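Local atomic coordinates of putative hemin storage protein (Bordetella bronchiseptica, PDB entry 6AU1), a protein that cleaves deacetylated poly-beta-1,6-N-acetylglucosamine through its glycoside hydrolase domain, the part described here, and can disrupt bacterial biofilms. Residues A[149-154]-A[220-224]. Residues are numbered along the deposited sequence; the frame is centred on the assembly and turned at random.
Sequences AKAAHF and VSGYQ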
ATOM      1  N   ALA A 149      -0.402   1.840  16.811  1.00 15.89           N
ATOM      2  CA  ALA A 149       0.232   0.756  17.560  1.00 18.27           C
ATOM      3  C   ALA A 149      -0.345   0.640  18.972  1.00 22.28           C
ATOM      4  O   ALA A 149      -0.434  -0.456  19.527  1.00 22.00           O
ATOM      5  CB  ALA A 149       1.735   0.958  17.608  1.00 21.21           C
ATOM      6  N   LYS A 150      -0.741   1.776  19.540  1.00 20.24           N
ATOM      7  CA  LYS A 150      -1.390   1.812  20.849  1.00 19.62           C
ATOM      8  C   LYS A 150      -2.822   1.286  20.797  1.00 20.35           C
ATOM      9  O   LYS A 150      -3.332   0.743  21.771  1.00 26.73           O
ATOM     10  CB  LYS A 150      -1.412   3.245  21.390  1.00 24.41           C
ATOM     11  CG  LYS A 150      -0.066   3.847  21.737  1.00 31.82           C
ATOM     12  CD  LYS A 150      -0.238   5.336  22.043  1.00 41.29           C
ATOM     13  CE  LYS A 150       0.972   5.934  22.739  1.00 50.37           C
ATOM     14  NZ  LYS A 150       0.770   7.377  23.057  1.00 53.99           N
ATOM     15  N   ALA A 151      -3.479   1.473  19.659  1.00 17.64           N
ATOM     16  CA  ALA A 151      -4.924   1.253  19.565  1.00 21.68           C
ATOM     17  C   ALA A 151      -5.302  -0.183  19.232  1.00 20.28           C
ATOM     18  O   ALA A 151      -6.443  -0.598  19.458  1.00 19.11           O
ATOM     19  CB  ALA A 151      -5.530   2.193  18.510  1.00 19.53           C
ATOM     20  N   ALA A 152      -4.362  -0.942  18.683  1.00 17.16           N
ATOM     21  CA  ALA A 152      -4.724  -2.243  18.143  1.00 16.39           C
ATOM     22  C   ALA A 152      -3.559  -3.214  18.169  1.00 21.10           C
ATOM     23  O   ALA A 152      -2.402  -2.813  18.258  1.00 22.32           O
ATOM     24  CB  ALA A 152      -5.247  -2.093  16.717  1.00 17.86           C
ATOM     25  N   HIS A 153      -3.893  -4.493  18.081  1.00 17.77           N
ATOM     26  CA  HIS A 153      -2.912  -5.562  18.013  1.00 20.11           C
ATOM     27  C   HIS A 153      -2.921  -6.152  16.611  1.00 21.81           C
ATOM     28  O   HIS A 153      -3.971  -6.548  16.110  1.00 23.76           O
ATOM     29  CB  HIS A 153      -3.230  -6.637  19.051  1.00 22.01           C
ATOM     30  CG  HIS A 153      -2.268  -7.781  19.052  1.00 41.45           C
ATOM     31  ND1 HIS A 153      -2.557  -8.997  18.470  1.00 53.96           N
ATOM     32  CD2 HIS A 153      -1.018  -7.895  19.561  1.00 49.43           C
ATOM     33  CE1 HIS A 153      -1.527  -9.811  18.621  1.00 58.38           C
ATOM     34  NE2 HIS A 153      -0.580  -9.166  19.278  1.00 57.38           N
ATOM     35  N   PHE A 154      -1.757  -6.211  15.973  1.00 19.69           N
ATOM     36  CA  PHE A 154      -1.676  -6.735  14.608  1.00 19.58           C
ATOM     37  C   PHE A 154      -0.283  -7.291  14.353  1.00 20.00           C
ATOM     38  O   PHE A 154       0.612  -7.125  15.178  1.00 21.31           O
ATOM     39  CB  PHE A 154      -2.033  -5.661  13.577  1.00 19.44           C
ATOM     40  CG  PHE A 154      -1.356  -4.348  13.812  1.00 17.19           C
ATOM     41  CD1 PHE A 154      -1.936  -3.391  14.634  1.00 18.26           C
ATOM     42  CD2 PHE A 154      -0.135  -4.069  13.218  1.00 17.07           C
ATOM     43  CE1 PHE A 154      -1.305  -2.177  14.857  1.00 20.00           C
ATOM     44  CE2 PHE A 154       0.492  -2.861  13.435  1.00 18.16           C
ATOM     45  CZ  PHE A 154      -0.091  -1.914  14.256  1.00 24.33           C
ATOM     46  N   VAL A 220       6.294   1.475  15.484  1.00 20.10           N
ATOM     47  CA  VAL A 220       5.236   0.497  15.725  1.00 20.13           C
ATOM     48  C   VAL A 220       5.761  -0.728  16.461  1.00 25.19           C
ATOM     49  O   VAL A 220       5.134  -1.205  17.409  1.00 26.53           O
ATOM     50  CB  VAL A 220       4.571   0.072  14.404  1.00 19.25           C
ATOM     51  CG1 VAL A 220       3.602  -1.102  14.621  1.00 20.98           C
ATOM     52  CG2 VAL A 220       3.833   1.253  13.801  1.00 18.41           C
ATOM     53  N   SER A 221       6.922  -1.223  16.042  1.00 24.11           N
ATOM     54  CA  SER A 221       7.483  -2.432  16.641  1.00 29.06           C
ATOM     55  C   SER A 221       7.808  -2.229  18.117  1.00 32.87           C
ATOM     56  O   SER A 221       7.705  -3.160  18.920  1.00 31.69           O
ATOM     57  CB  SER A 221       8.737  -2.873  15.887  1.00 38.10           C
ATOM     58  OG  SER A 221       9.828  -2.036  16.204  1.00 49.76           O
ATOM     59  N   GLY A 222       8.205  -1.010  18.471  1.00 34.97           N
ATOM     60  CA  GLY A 222       8.479  -0.681  19.855  1.00 41.07           C
ATOM     61  C   GLY A 222       7.223  -0.772  20.699  1.00 47.63           C
ATOM     62  O   GLY A 222       7.264  -1.206  21.850  1.00 46.46           O
ATOM     63  N   TYR A 223       6.098  -0.372  20.114  1.00 53.28           N
ATOM     64  CA  TYR A 223       4.826  -0.328  20.829  1.00 55.32           C
ATOM     65  C   TYR A 223       4.051  -1.634  20.789  1.00 56.46           C
ATOM     66  O   TYR A 223       3.266  -1.923  21.688  1.00 62.68           O
ATOM     67  CB  TYR A 223       3.952   0.785  20.273  1.00 52.28           C
ATOM     68  CG  TYR A 223       3.979   2.015  21.120  1.00 57.73           C
ATOM     69  CD1 TYR A 223       3.109   2.158  22.192  1.00 60.95           C
ATOM     70  CD2 TYR A 223       4.886   3.030  20.867  1.00 59.54           C
ATOM     71  CE1 TYR A 223       3.138   3.281  22.979  1.00 65.19           C
ATOM     72  CE2 TYR A 223       4.924   4.153  21.653  1.00 62.58           C
ATOM     73  CZ  TYR A 223       4.045   4.280  22.702  1.00 64.77           C
ATOM     74  OH  TYR A 223       4.079   5.411  23.485  1.00 75.42           O
ATOM     75  N   GLN A 224       4.261  -2.421  19.742  1.00 71.78           N
ATOM     76  CA  GLN A 224       3.657  -3.742  19.671  1.00 66.40           C
ATOM     77  C   GLN A 224       4.467  -4.712  20.514  1.00 71.00           C
ATOM     78  O   GLN A 224       4.095  -5.877  20.661  1.00 77.04           O
ATOM     79  CB  GLN A 224       3.565  -4.228  18.224  1.00 54.24           C
ATOM     80  CG  GLN A 224       2.537  -3.479  17.391  1.00 45.09           C
ATOM     81  CD  GLN A 224       1.115  -3.857  17.745  1.00 48.12           C
ATOM     82  OE1 GLN A 224       0.684  -4.993  17.524  1.00 46.66           O
ATOM     83  NE2 GLN A 224       0.377  -2.909  18.311  1.00 48.91           N
TER
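Gln224 presents its side-chain amide to the extended segment 152-154 that follows helix 135-151, and three hydrogen bonds fix the rotation of that amide. Gln224 NE2 donates to Ala152 O at 2.8 Å, in the plane of the Ala152 carbonyl with a C=O...N angle of 159°, and makes a weak, strongly bent second bond to Ala149 O at 2.9 Å. OE1 of Gln224 accepts a nearly straight hydrogen bond from Phe154 N (3.1 Å, 172° at the hydrogen), the donor tilted from the carbonyl plane. The bend at chi2 folds the Gln224 chain back toward these backbone groups. The amide also lies stacked over one face of the Phe154 ring, the planes only 13° apart, while Val220 CG1 meets the same ring obliquely, 3.8 Å from Phe154 CE2. Ala149 CB packs 3.5 Å from Tyr223 CB. Farther out, the extended Lys150 chain crosses the Tyr223 side chain at an oblique angle, and Lys150 CG lies 3.5 Å from Tyr223 CE1; Tyr223 is poorly ordered, so this part is less certain. The contact thus ties the C-terminal ends of helices 135-151 and 195-223 together in the TIM-barrel-like domain, ahead of the neighbouring parallel strands 156-159 and 230-235, while His153 stacks on Trp80 of helix 75-86.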